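Local coordinates for protein putative modification methylase (PDB 2ZIF) that probably transfers a methyl group from S-adenosylmethionine to the exocyclic N4 amino group of cytosine in DNA, at residues H42-S47 with V238-F243; T46-W51 with I95-V100; I134-H139 with P219-L224. All coordinates share one frame; numbering follows the deposited sequence.

Interaction 1. Residues H42-S47 with V238-F243; sequences HLVVTS and VVLDPF. With SAM (S-adenosylmethionine), chain D.
Val44 and Leu240 lie side by side on one face of a parallel pair of strands, with Val44 CG2 3.5 Å from Leu240 CB. Val44 CG1, anti to the backbone N (chi1 169°), points along the strand to meet Pro242 CD at 4.0 Å, so each methyl of this branched residue has its own neighbour. Val79, Val83 and Leu86 of helix 65-86 cover this face, which suits the purely aliphatic residues here. On the other face Leu43 CB packs more loosely on Val239 CG2. The backbones between are joined in parallel register, Leu240 N bonding to Leu43 O and Val45 N to Leu240 O; at the start of the pair Val238 O takes both His42 N and Leu43 N. These are two neighbouring central strands of the Rossmann-like sheet of class I methyltransferases, and the turn after Leu240, beginning Asp-Pro-Phe, opens the glycine-rich cofactor motif I. At that end the contact becomes polar. Thr46 OG1 donates to Asp241 OD1 over 2.7 Å, coming from above the carboxylate plane, while Phe243 N reaches the same oxygen from the opposite face at 2.8 Å and closes an Asx turn. Two bonds thus hold OD1, and OD2 is hydrogen-bonded to Thr249 OG1. The Phe243 ring turns its edge to the threonine hydroxyl, CD1 lying 3.4 Å from Thr46 OG1, and its CB sits beside the ribose of S-adenosylmethionine. A water accepts from Ser47 N at 2.9 Å and from the amino nitrogen of the cofactor, N, at 3.2 Å.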
loop_
_atom_site.group_PDB
_atom_site.type_symbol
_atom_site.label_atom_id
_atom_site.label_comp_id
_atom_site.label_asym_id
_atom_site.label_seq_id
_atom_site.Cartn_x
_atom_site.Cartn_y
_atom_site.Cartn_z
ATOM N N HIS B 42 16.304 18.594 -3.350
ATOM C CA HIS B 42 16.142 18.117 -1.984
ATOM C C HIS B 42 14.862 17.336 -1.736
ATOM O O HIS B 42 14.846 16.408 -0.938
ATOM C CB HIS B 42 16.184 19.304 -1.032
ATOM C CG HIS B 42 17.347 20.212 -1.269
ATOM N ND1 HIS B 42 18.631 19.885 -0.891
ATOM C CD2 HIS B 42 17.429 21.408 -1.894
ATOM C CE1 HIS B 42 19.454 20.845 -1.272
ATOM N NE2 HIS B 42 18.748 21.781 -1.882
ATOM N N LEU B 43 13.790 17.706 -2.426
ATOM C CA LEU B 43 12.515 17.046 -2.213
ATOM C C LEU B 43 11.654 17.023 -3.460
ATOM O O LEU B 43 11.524 18.031 -4.152
ATOM C CB LEU B 43 11.743 17.779 -1.105
ATOM C CG LEU B 43 10.626 17.083 -0.304
ATOM C CD1 LEU B 43 9.592 18.121 0.157
ATOM C CD2 LEU B 43 9.951 16.026 -1.129
ATOM N N VAL B 44 11.063 15.870 -3.747
ATOM C CA VAL B 44 10.146 15.754 -4.874
ATOM C C VAL B 44 8.746 15.339 -4.387
ATOM O O VAL B 44 8.585 14.301 -3.751
ATOM C CB VAL B 44 10.615 14.711 -5.902
ATOM C CG1 VAL B 44 9.500 14.441 -6.911
ATOM C CG2 VAL B 44 11.862 15.210 -6.625
ATOM N N VAL B 45 7.746 16.176 -4.651
ATOM C CA VAL B 45 6.369 15.837 -4.307
ATOM C C VAL B 45 5.591 15.871 -5.618
ATOM O O VAL B 45 5.617 16.874 -6.347
ATOM C CB VAL B 45 5.716 16.839 -3.344
ATOM C CG1 VAL B 45 4.287 16.380 -3.039
ATOM C CG2 VAL B 45 6.526 16.944 -2.068
ATOM N N THR B 46 4.898 14.781 -5.923
ATOM C CA THR B 46 4.160 14.724 -7.170
ATOM C C THR B 46 3.111 13.629 -7.186
ATOM O O THR B 46 3.050 12.777 -6.300
ATOM C CB THR B 46 5.133 14.488 -8.363
ATOM O OG1 THR B 46 4.414 14.548 -9.607
ATOM C CG2 THR B 46 5.803 13.118 -8.238
ATOM N N SER B 47 2.294 13.664 -8.226
ATOM C CA SER B 47 1.243 12.692 -8.435
ATOM C C SER B 47 1.373 12.272 -9.896
ATOM O O SER B 47 1.224 13.087 -10.801
ATOM C CB SER B 47 -0.114 13.343 -8.180
ATOM O OG SER B 47 -1.100 12.362 -7.947
ATOM N N VAL B 238 15.209 22.990 -2.666
ATOM C CA VAL B 238 14.577 22.899 -3.972
ATOM C C VAL B 238 13.546 21.776 -3.945
ATOM O O VAL B 238 13.871 20.631 -3.633
ATOM C CB VAL B 238 15.628 22.613 -5.071
ATOM C CG1 VAL B 238 14.938 22.353 -6.408
ATOM C CG2 VAL B 238 16.572 23.801 -5.188
ATOM N N VAL B 239 12.298 22.117 -4.245
ATOM C CA VAL B 239 11.231 21.128 -4.265
ATOM C C VAL B 239 10.855 20.861 -5.719
ATOM O O VAL B 239 10.618 21.789 -6.491
ATOM C CB VAL B 239 10.011 21.619 -3.455
ATOM C CG1 VAL B 239 8.862 20.606 -3.548
ATOM C CG2 VAL B 239 10.419 21.806 -1.993
ATOM N N LEU B 240 10.816 19.587 -6.095
ATOM C CA LEU B 240 10.509 19.227 -7.472
ATOM C C LEU B 240 9.208 18.461 -7.672
ATOM O O LEU B 240 8.851 17.603 -6.874
ATOM C CB LEU B 240 11.644 18.373 -8.042
ATOM C CG LEU B 240 11.969 18.344 -9.541
ATOM C CD1 LEU B 240 12.963 17.216 -9.782
ATOM C CD2 LEU B 240 10.750 18.127 -10.390
ATOM N N ASP B 241 8.511 18.788 -8.756
ATOM C CA ASP B 241 7.297 18.095 -9.155
ATOM C C ASP B 241 7.422 17.992 -10.670
ATOM O O ASP B 241 7.213 18.977 -11.382
ATOM C CB ASP B 241 6.031 18.886 -8.809
ATOM C CG ASP B 241 4.764 18.089 -9.089
ATOM O OD1 ASP B 241 4.820 17.189 -9.953
ATOM O OD2 ASP B 241 3.714 18.359 -8.459
ATOM N N PRO B 242 7.772 16.802 -11.185
ATOM C CA PRO B 242 7.918 16.620 -12.633
ATOM C C PRO B 242 6.579 16.612 -13.375
ATOM O O PRO B 242 6.547 16.676 -14.602
ATOM C CB PRO B 242 8.630 15.269 -12.754
ATOM C CG PRO B 242 9.123 14.965 -11.374
ATOM C CD PRO B 242 8.069 15.549 -10.485
ATOM N N PHE B 243 5.484 16.519 -12.628
ATOM C CA PHE B 243 4.144 16.489 -13.212
ATOM C C PHE B 243 3.312 17.573 -12.541
ATOM O O PHE B 243 2.272 17.296 -11.963
ATOM C CB PHE B 243 3.508 15.121 -12.960
ATOM C CG PHE B 243 4.326 13.973 -13.462
ATOM C CD1 PHE B 243 4.886 13.066 -12.575
ATOM C CD2 PHE B 243 4.549 13.803 -14.823
ATOM C CE1 PHE B 243 5.657 12.003 -13.026
ATOM C CE2 PHE B 243 5.325 12.737 -15.291
ATOM C CZ PHE B 243 5.879 11.835 -14.388
HETATM N N SAM D . -1.073 17.779 -8.451
HETATM C CA SAM D . -0.953 18.459 -9.746
HETATM C C SAM D . -1.609 19.842 -9.895
HETATM O O SAM D . -1.956 20.212 -11.021
HETATM O OXT SAM D . -1.745 20.521 -8.870
HETATM C CB SAM D . -1.500 17.589 -10.909
HETATM C CG SAM D . -0.251 16.504 -11.574
HETATM S SD SAM D . -1.105 15.366 -12.739
HETATM C CE SAM D . -1.647 13.978 -11.691
HETATM C "C5'" SAM D . 0.186 14.740 -13.832
HETATM C "C4'" SAM D . 0.723 15.765 -14.843
HETATM O "O4'" SAM D . 1.761 15.212 -15.626
HETATM C "C3'" SAM D . -0.314 16.337 -15.832
HETATM O "O3'" SAM D . -0.560 17.721 -15.627
HETATM C "C2'" SAM D . 0.205 15.890 -17.197
HETATM O "O2'" SAM D . 0.089 16.918 -18.183
HETATM C "C1'" SAM D . 1.704 15.726 -16.933
HETATM N N9 SAM D . 2.420 14.749 -17.772
HETATM C C8 SAM D . 2.057 13.566 -18.320
HETATM N N7 SAM D . 3.037 12.975 -19.015
HETATM C C5 SAM D . 4.139 13.830 -18.922
HETATM C C6 SAM D . 5.456 13.871 -19.365
HETATM N N6 SAM D . 5.989 12.872 -20.119
HETATM N N1 SAM D . 6.278 14.932 -19.052
HETATM C C2 SAM D . 5.798 15.951 -18.306
HETATM N N3 SAM D . 4.536 15.987 -17.836
HETATM C C4 SAM D . 3.736 14.934 -18.147
HETATM O O HOH W 1 1.585 16.279 -9.293
#

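Interaction 2. Residues T46-W51 with I95-V100; sequences TSPPYW and IVVGDV. With SAM (S-adenosylmethionine), chain D.
Ser47 OG donates to Val96 O over 2.7 Å, arriving in the carbonyl plane at a C=O...OG angle of 158°. The hydroxyl gets there because it stands anti to its own main-chain nitrogen (chi1 -161°), which turns it across to the neighbouring strand. Just before it, Val96 N bonds to Thr46 O at 2.9 Å, nearly straight at 168°, and Ile95 CA adds a weaker CH...O approach to the same oxygen. The last backbone bond of the parallel pair is therefore followed at once by a side-chain bond, as the chain leaves the sheet. With an alanine at Ser47, Val96 O would probably be left without its hydroxyl partner, and this side-chain tie between the turn and strand 91-101 would be lost. Pro48 then crosses Ile95 at about a right angle, its CD 3.6 Å from Ile95 CG2; a rigid ring with no N-H suits a chain that is parting from its neighbour. Further on, the less well ordered Trp51 presents the edge of its indole to Val100, CD1 lying 3.7 Å from Val100 CG2, among the rings of Tyr69, Phe72 and Phe113. The polar backbone of the turn faces the cofactor: Ser47 O and Pro48 O stand 3.1 Å and 3.2 Å from the transferable methyl, CE, of S-adenosylmethionine, where they may steady its polarised hydrogens, and Pro49 CB packs on C8 of the adenine. The Ser-Pro-Pro-Tyr sequence is motif IV of the N4 and N6 amino methyltransferases, which lines the active site beside the methyl group.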
loop_
_atom_site.group_PDB
_atom_site.type_symbol
_atom_site.label_atom_id
_atom_site.label_comp_id
_atom_site.label_asym_id
_atom_site.label_seq_id
_atom_site.Cartn_x
_atom_site.Cartn_y
_atom_site.Cartn_z
ATOM N N THR B 46 4.898 14.781 -5.923
ATOM C CA THR B 46 4.160 14.724 -7.170
ATOM C C THR B 46 3.111 13.629 -7.186
ATOM O O THR B 46 3.050 12.777 -6.300
ATOM C CB THR B 46 5.133 14.488 -8.363
ATOM O OG1 THR B 46 4.414 14.548 -9.607
ATOM C CG2 THR B 46 5.803 13.118 -8.238
ATOM N N SER B 47 2.294 13.664 -8.226
ATOM C CA SER B 47 1.243 12.692 -8.435
ATOM C C SER B 47 1.373 12.272 -9.896
ATOM O O SER B 47 1.224 13.087 -10.801
ATOM C CB SER B 47 -0.114 13.343 -8.180
ATOM O OG SER B 47 -1.100 12.362 -7.947
ATOM N N PRO B 48 1.654 10.992 -10.146
ATOM C CA PRO B 48 1.790 10.554 -11.533
ATOM C C PRO B 48 0.538 10.822 -12.361
ATOM O O PRO B 48 -0.563 10.935 -11.827
ATOM C CB PRO B 48 2.087 9.067 -11.397
ATOM C CG PRO B 48 1.324 8.703 -10.174
ATOM C CD PRO B 48 1.599 9.840 -9.230
ATOM N N PRO B 49 0.703 10.946 -13.686
ATOM C CA PRO B 49 -0.409 11.201 -14.602
ATOM C C PRO B 49 -1.452 10.086 -14.669
ATOM O O PRO B 49 -1.157 8.920 -14.426
ATOM C CB PRO B 49 0.293 11.447 -15.944
ATOM C CG PRO B 49 1.605 10.736 -15.800
ATOM C CD PRO B 49 1.994 11.047 -14.388
ATOM N N TYR B 50 -2.678 10.489 -14.993
ATOM C CA TYR B 50 -3.842 9.615 -15.115
ATOM C C TYR B 50 -3.580 8.342 -15.916
ATOM O O TYR B 50 -3.116 8.403 -17.054
ATOM C CB TYR B 50 -4.971 10.396 -15.787
ATOM C CG TYR B 50 -6.295 9.666 -15.885
ATOM C CD1 TYR B 50 -7.263 10.066 -16.811
ATOM C CD2 TYR B 50 -6.598 8.601 -15.034
ATOM C CE1 TYR B 50 -8.499 9.426 -16.885
ATOM C CE2 TYR B 50 -7.830 7.953 -15.099
ATOM C CZ TYR B 50 -8.775 8.370 -16.025
ATOM O OH TYR B 50 -9.992 7.729 -16.088
ATOM N N TRP B 51 -3.892 7.192 -15.330
ATOM C CA TRP B 51 -3.708 5.917 -16.018
ATOM C C TRP B 51 -5.042 5.407 -16.570
ATOM O O TRP B 51 -5.953 5.085 -15.806
ATOM C CB TRP B 51 -3.122 4.869 -15.063
ATOM C CG TRP B 51 -3.276 3.451 -15.561
ATOM C CD1 TRP B 51 -3.738 2.376 -14.850
ATOM C CD2 TRP B 51 -2.986 2.962 -16.878
ATOM N NE1 TRP B 51 -3.757 1.254 -15.642
ATOM C CE2 TRP B 51 -3.299 1.584 -16.891
ATOM C CE3 TRP B 51 -2.492 3.554 -18.046
ATOM C CZ2 TRP B 51 -3.136 0.789 -18.028
ATOM C CZ3 TRP B 51 -2.330 2.764 -19.176
ATOM C CH2 TRP B 51 -2.652 1.396 -19.158
ATOM N N ILE B 95 5.336 10.323 -3.699
ATOM C CA ILE B 95 4.379 10.067 -4.779
ATOM C C ILE B 95 2.969 9.797 -4.243
ATOM O O ILE B 95 2.751 8.835 -3.502
ATOM C CB ILE B 95 4.829 8.831 -5.601
ATOM C CG1 ILE B 95 6.253 9.046 -6.130
ATOM C CG2 ILE B 95 3.848 8.560 -6.725
ATOM C CD1 ILE B 95 6.912 7.788 -6.691
ATOM N N VAL B 96 2.013 10.637 -4.619
ATOM C CA VAL B 96 0.637 10.448 -4.158
ATOM C C VAL B 96 -0.150 9.759 -5.266
ATOM O O VAL B 96 -0.389 10.336 -6.320
ATOM C CB VAL B 96 -0.020 11.799 -3.801
ATOM C CG1 VAL B 96 0.812 12.516 -2.760
ATOM C CG2 VAL B 96 -0.127 12.660 -5.030
ATOM N N VAL B 97 -0.527 8.508 -5.025
ATOM C CA VAL B 97 -1.265 7.724 -6.008
ATOM C C VAL B 97 -2.414 6.951 -5.420
ATOM O O VAL B 97 -2.312 6.418 -4.328
ATOM C CB VAL B 97 -0.411 6.618 -6.696
ATOM C CG1 VAL B 97 -0.248 6.939 -8.147
ATOM C CG2 VAL B 97 0.910 6.415 -5.971
ATOM N N GLY B 98 -3.489 6.857 -6.189
ATOM C CA GLY B 98 -4.635 6.087 -5.766
ATOM C C GLY B 98 -4.663 4.913 -6.716
ATOM O O GLY B 98 -4.358 5.082 -7.897
ATOM N N ASP B 99 -5.009 3.729 -6.233
ATOM C CA ASP B 99 -5.039 2.585 -7.125
ATOM C C ASP B 99 -6.202 2.709 -8.122
ATOM O O ASP B 99 -7.325 3.078 -7.765
ATOM C CB ASP B 99 -5.084 1.287 -6.310
ATOM C CG ASP B 99 -3.744 0.995 -5.609
ATOM O OD1 ASP B 99 -2.778 1.751 -5.846
ATOM O OD2 ASP B 99 -3.649 0.021 -4.829
ATOM N N VAL B 100 -5.906 2.419 -9.385
ATOM C CA VAL B 100 -6.880 2.535 -10.461
ATOM C C VAL B 100 -7.857 1.382 -10.562
ATOM O O VAL B 100 -7.521 0.322 -11.089
ATOM C CB VAL B 100 -6.172 2.673 -11.813
ATOM C CG1 VAL B 100 -7.184 3.009 -12.900
ATOM C CG2 VAL B 100 -5.091 3.744 -11.718
HETATM N N SAM D . -1.073 17.779 -8.451
HETATM C CA SAM D . -0.953 18.459 -9.746
HETATM C C SAM D . -1.609 19.842 -9.895
HETATM O O SAM D . -1.956 20.212 -11.021
HETATM O OXT SAM D . -1.745 20.521 -8.870
HETATM C CB SAM D . -1.500 17.589 -10.909
HETATM C CG SAM D . -0.251 16.504 -11.574
HETATM S SD SAM D . -1.105 15.366 -12.739
HETATM C CE SAM D . -1.647 13.978 -11.691
HETATM C "C5'" SAM D . 0.186 14.740 -13.832
HETATM C "C4'" SAM D . 0.723 15.765 -14.843
HETATM O "O4'" SAM D . 1.761 15.212 -15.626
HETATM C "C3'" SAM D . -0.314 16.337 -15.832
HETATM O "O3'" SAM D . -0.560 17.721 -15.627
HETATM C "C2'" SAM D . 0.205 15.890 -17.197
HETATM O "O2'" SAM D . 0.089 16.918 -18.183
HETATM C "C1'" SAM D . 1.704 15.726 -16.933
HETATM N N9 SAM D . 2.420 14.749 -17.772
HETATM C C8 SAM D . 2.057 13.566 -18.320
HETATM N N7 SAM D . 3.037 12.975 -19.015
HETATM C C5 SAM D . 4.139 13.830 -18.922
HETATM C C6 SAM D . 5.456 13.871 -19.365
HETATM N N6 SAM D . 5.989 12.872 -20.119
HETATM N N1 SAM D . 6.278 14.932 -19.052
HETATM C C2 SAM D . 5.798 15.951 -18.306
HETATM N N3 SAM D . 4.536 15.987 -17.836
HETATM C C4 SAM D . 3.736 14.934 -18.147
#

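Interaction 3. Residues I134-H139 with P219-L224. With SAM (S-adenosylmethionine), chain D.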
loop_
_atom_site.group_PDB
_atom_site.type_symbol
_atom_site.label_atom_id
_atom_site.label_comp_id
_atom_site.label_asym_id
_atom_site.label_seq_id
_atom_site.Cartn_x
_atom_site.Cartn_y
_atom_site.Cartn_z
ATOM N N ILE B 134 2.212 7.155 3.935
ATOM C CA ILE B 134 1.195 7.795 4.745
ATOM C C ILE B 134 -0.092 7.508 3.983
ATOM O O ILE B 134 -0.124 7.591 2.753
ATOM C CB ILE B 134 1.391 9.332 4.847
ATOM C CG1 ILE B 134 2.667 9.660 5.648
ATOM C CG2 ILE B 134 0.166 9.965 5.518
ATOM C CD1 ILE B 134 2.959 11.170 5.804
ATOM N N ILE B 135 -1.142 7.136 4.708
ATOM C CA ILE B 135 -2.424 6.867 4.083
ATOM C C ILE B 135 -3.275 8.122 4.092
ATOM O O ILE B 135 -3.583 8.661 5.140
ATOM C CB ILE B 135 -3.226 5.782 4.822
ATOM C CG1 ILE B 135 -2.433 4.477 4.866
ATOM C CG2 ILE B 135 -4.595 5.604 4.134
ATOM C CD1 ILE B 135 -1.835 4.044 3.519
ATOM N N TRP B 136 -3.639 8.603 2.920
ATOM C CA TRP B 136 -4.494 9.762 2.850
ATOM C C TRP B 136 -5.927 9.244 2.783
ATOM O O TRP B 136 -6.362 8.697 1.764
ATOM C CB TRP B 136 -4.181 10.589 1.613
ATOM C CG TRP B 136 -5.129 11.728 1.418
ATOM C CD1 TRP B 136 -5.804 12.412 2.388
ATOM C CD2 TRP B 136 -5.449 12.368 0.179
ATOM N NE1 TRP B 136 -6.522 13.441 1.830
ATOM C CE2 TRP B 136 -6.319 13.438 0.475
ATOM C CE3 TRP B 136 -5.082 12.144 -1.151
ATOM C CZ2 TRP B 136 -6.828 14.288 -0.513
ATOM C CZ3 TRP B 136 -5.587 12.989 -2.134
ATOM C CH2 TRP B 136 -6.450 14.048 -1.807
ATOM N N HIS B 137 -6.642 9.372 3.893
ATOM C CA HIS B 137 -8.025 8.948 3.930
ATOM C C HIS B 137 -8.772 10.095 3.261
ATOM O O HIS B 137 -9.256 11.009 3.907
ATOM C CB HIS B 137 -8.489 8.762 5.373
ATOM C CG HIS B 137 -9.727 7.938 5.494
ATOM N ND1 HIS B 137 -10.243 7.541 6.707
ATOM C CD2 HIS B 137 -10.560 7.442 4.549
ATOM C CE1 HIS B 137 -11.343 6.838 6.506
ATOM N NE2 HIS B 137 -11.556 6.764 5.205
ATOM N N LYS B 138 -8.812 10.032 1.941
ATOM C CA LYS B 138 -9.434 11.040 1.108
ATOM C C LYS B 138 -10.936 11.164 1.328
ATOM O O LYS B 138 -11.431 12.240 1.651
ATOM C CB LYS B 138 -9.135 10.711 -0.357
ATOM C CG LYS B 138 -9.370 11.853 -1.322
ATOM C CD LYS B 138 -8.823 11.529 -2.716
ATOM C CE LYS B 138 -9.250 12.597 -3.715
ATOM N NZ LYS B 138 -8.721 12.387 -5.087
ATOM N N HIS B 139 -11.650 10.055 1.154
ATOM C CA HIS B 139 -13.104 10.022 1.302
ATOM C C HIS B 139 -13.567 9.333 2.579
ATOM O O HIS B 139 -13.627 8.105 2.652
ATOM C CB HIS B 139 -13.727 9.326 0.095
ATOM C CG HIS B 139 -13.287 9.892 -1.219
ATOM N ND1 HIS B 139 -12.554 9.166 -2.135
ATOM C CD2 HIS B 139 -13.484 11.111 -1.776
ATOM C CE1 HIS B 139 -12.321 9.913 -3.200
ATOM N NE2 HIS B 139 -12.873 11.098 -3.008
ATOM N N PRO B 219 -4.952 16.174 -8.547
ATOM C CA PRO B 219 -5.006 14.991 -7.681
ATOM C C PRO B 219 -4.899 15.281 -6.189
ATOM O O PRO B 219 -5.191 14.402 -5.372
ATOM C CB PRO B 219 -3.838 14.139 -8.183
ATOM C CG PRO B 219 -2.893 15.163 -8.747
ATOM C CD PRO B 219 -3.855 16.031 -9.515
ATOM N N PHE B 220 -4.479 16.494 -5.823
ATOM C CA PHE B 220 -4.373 16.801 -4.406
ATOM C C PHE B 220 -4.431 18.269 -3.989
ATOM O O PHE B 220 -3.987 19.155 -4.712
ATOM C CB PHE B 220 -3.118 16.122 -3.817
ATOM C CG PHE B 220 -1.810 16.594 -4.406
ATOM C CD1 PHE B 220 -1.402 17.919 -4.291
ATOM C CD2 PHE B 220 -0.951 15.694 -5.019
ATOM C CE1 PHE B 220 -0.150 18.332 -4.777
ATOM C CE2 PHE B 220 0.293 16.101 -5.502
ATOM C CZ PHE B 220 0.690 17.419 -5.379
ATOM N N PRO B 221 -4.995 18.532 -2.794
ATOM C CA PRO B 221 -5.163 19.851 -2.175
ATOM C C PRO B 221 -3.832 20.535 -1.843
ATOM O O PRO B 221 -2.801 19.878 -1.681
ATOM C CB PRO B 221 -5.947 19.541 -0.899
ATOM C CG PRO B 221 -6.667 18.297 -1.224
ATOM C CD PRO B 221 -5.641 17.501 -1.968
ATOM N N LEU B 222 -3.882 21.856 -1.722
ATOM C CA LEU B 222 -2.719 22.656 -1.397
ATOM C C LEU B 222 -2.247 22.287 0.003
ATOM O O LEU B 222 -1.051 22.242 0.273
ATOM C CB LEU B 222 -3.081 24.144 -1.426
ATOM C CG LEU B 222 -2.145 25.164 -2.091
ATOM C CD1 LEU B 222 -2.453 26.554 -1.504
ATOM C CD2 LEU B 222 -0.677 24.800 -1.861
ATOM N N GLU B 223 -3.199 22.026 0.889
ATOM C CA GLU B 223 -2.883 21.686 2.265
ATOM C C GLU B 223 -2.031 20.420 2.388
ATOM O O GLU B 223 -1.147 20.351 3.241
ATOM C CB GLU B 223 -4.170 21.525 3.075
ATOM C CG GLU B 223 -3.989 21.751 4.571
ATOM C CD GLU B 223 -5.265 21.471 5.363
ATOM O OE1 GLU B 223 -6.373 21.791 4.863
ATOM O OE2 GLU B 223 -5.157 20.938 6.492
ATOM N N LEU B 224 -2.304 19.426 1.544
ATOM C CA LEU B 224 -1.546 18.170 1.568
ATOM C C LEU B 224 -0.140 18.393 1.019
ATOM O O LEU B 224 0.820 17.766 1.457
ATOM C CB LEU B 224 -2.268 17.084 0.756
ATOM C CG LEU B 224 -1.587 15.720 0.538
ATOM C CD1 LEU B 224 -2.627 14.647 0.258
ATOM C CD2 LEU B 224 -0.617 15.798 -0.629
HETATM N N SAM D . -1.073 17.779 -8.451
HETATM C CA SAM D . -0.953 18.459 -9.746
HETATM C C SAM D . -1.609 19.842 -9.895
HETATM O O SAM D . -1.956 20.212 -11.021
HETATM O OXT SAM D . -1.745 20.521 -8.870
HETATM C CB SAM D . -1.500 17.589 -10.909
HETATM C CG SAM D . -0.251 16.504 -11.574
HETATM S SD SAM D . -1.105 15.366 -12.739
HETATM C CE SAM D . -1.647 13.978 -11.691
HETATM C "C5'" SAM D . 0.186 14.740 -13.832
HETATM C "C4'" SAM D . 0.723 15.765 -14.843
HETATM O "O4'" SAM D . 1.761 15.212 -15.626
HETATM C "C3'" SAM D . -0.314 16.337 -15.832
HETATM O "O3'" SAM D . -0.560 17.721 -15.627
HETATM C "C2'" SAM D . 0.205 15.890 -17.197
HETATM O "O2'" SAM D . 0.089 16.918 -18.183
HETATM C "C1'" SAM D . 1.704 15.726 -16.933
HETATM N N9 SAM D . 2.420 14.749 -17.772
HETATM C C8 SAM D . 2.057 13.566 -18.320
HETATM N N7 SAM D . 3.037 12.975 -19.015
HETATM C C5 SAM D . 4.139 13.830 -18.922
HETATM C C6 SAM D . 5.456 13.871 -19.365
HETATM N N6 SAM D . 5.989 12.872 -20.119
HETATM N N1 SAM D . 6.278 14.932 -19.052
HETATM C C2 SAM D . 5.798 15.951 -18.306
HETATM N N3 SAM D . 4.536 15.987 -17.836
HETATM C C4 SAM D . 3.736 14.934 -18.147
#
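Behind the methionine end of the cofactor pocket, Trp136 of strand 129-137 packs against the Pro-Phe-Pro turn that leads into helix 222-232. The indole stands with CG anti to its backbone N (chi1 174°), which carries the broad ring system out from the strand to the turn. Leu224 CD1 settles over one face in a CH-pi contact, 3.8 Å from the centroid of the six-membered ring and 17° off its normal. The opposite face is lined by Lys138 CG, 3.6 Å above the plane and offset toward the rim; an inverse gamma turn centred on His137 brings this lysine back alongside the tryptophan. Its long methylenes supply the apolar cover, while NZ goes on to a salt bridge with Glu168. The far end of the indole meets the turn: Pro219 O lies at the ring edge, 3.6 Å from CZ3, and Pro221 CD approaches CH2 obliquely at the same distance of 3.6 Å. No hydrogen bond joins the two segments, but Trp136 NE1 is held by Ile208 O, which fixes the rotation of the ring. Pro221 occupies the N-cap of the helix, a place where the lack of an N-H costs little. Phe220, whose ring leads away from Trp136, offers one face to S-adenosylmethionine, CZ lying 3.6 Å from the amino N, a placing that would suit a charged ammonium. Beyond the strand, Ile134, Ile135 and His137 pack against the second subunit. The Phe-Pro turn followed by a helix, running into motif I, matches motif X of this methyltransferase family, part of the S-adenosylmethionine pocket.

How the interactions relate
Interactions 1 and 2 are buried and share Thr46 and Ser47, so that strand 41-46 is paired on its two edges, with 238-241 and with 91-101. Interaction 3 is only partly buried: it joins strand 129-137, in the same sheet, to the turn before helix 222-232, which in turn leads to strand 238-241. The chemistry follows position. Backbone ladders dominate interaction 1, a single ladder bond and a serine hydroxyl begin interaction 2, and interaction 3 relies on ring and aliphatic packing. The three meet at the cofactor, where Phe243 packs on Pro48 and Pro49, and the Ser47 side chain touches Pro219 and Phe220.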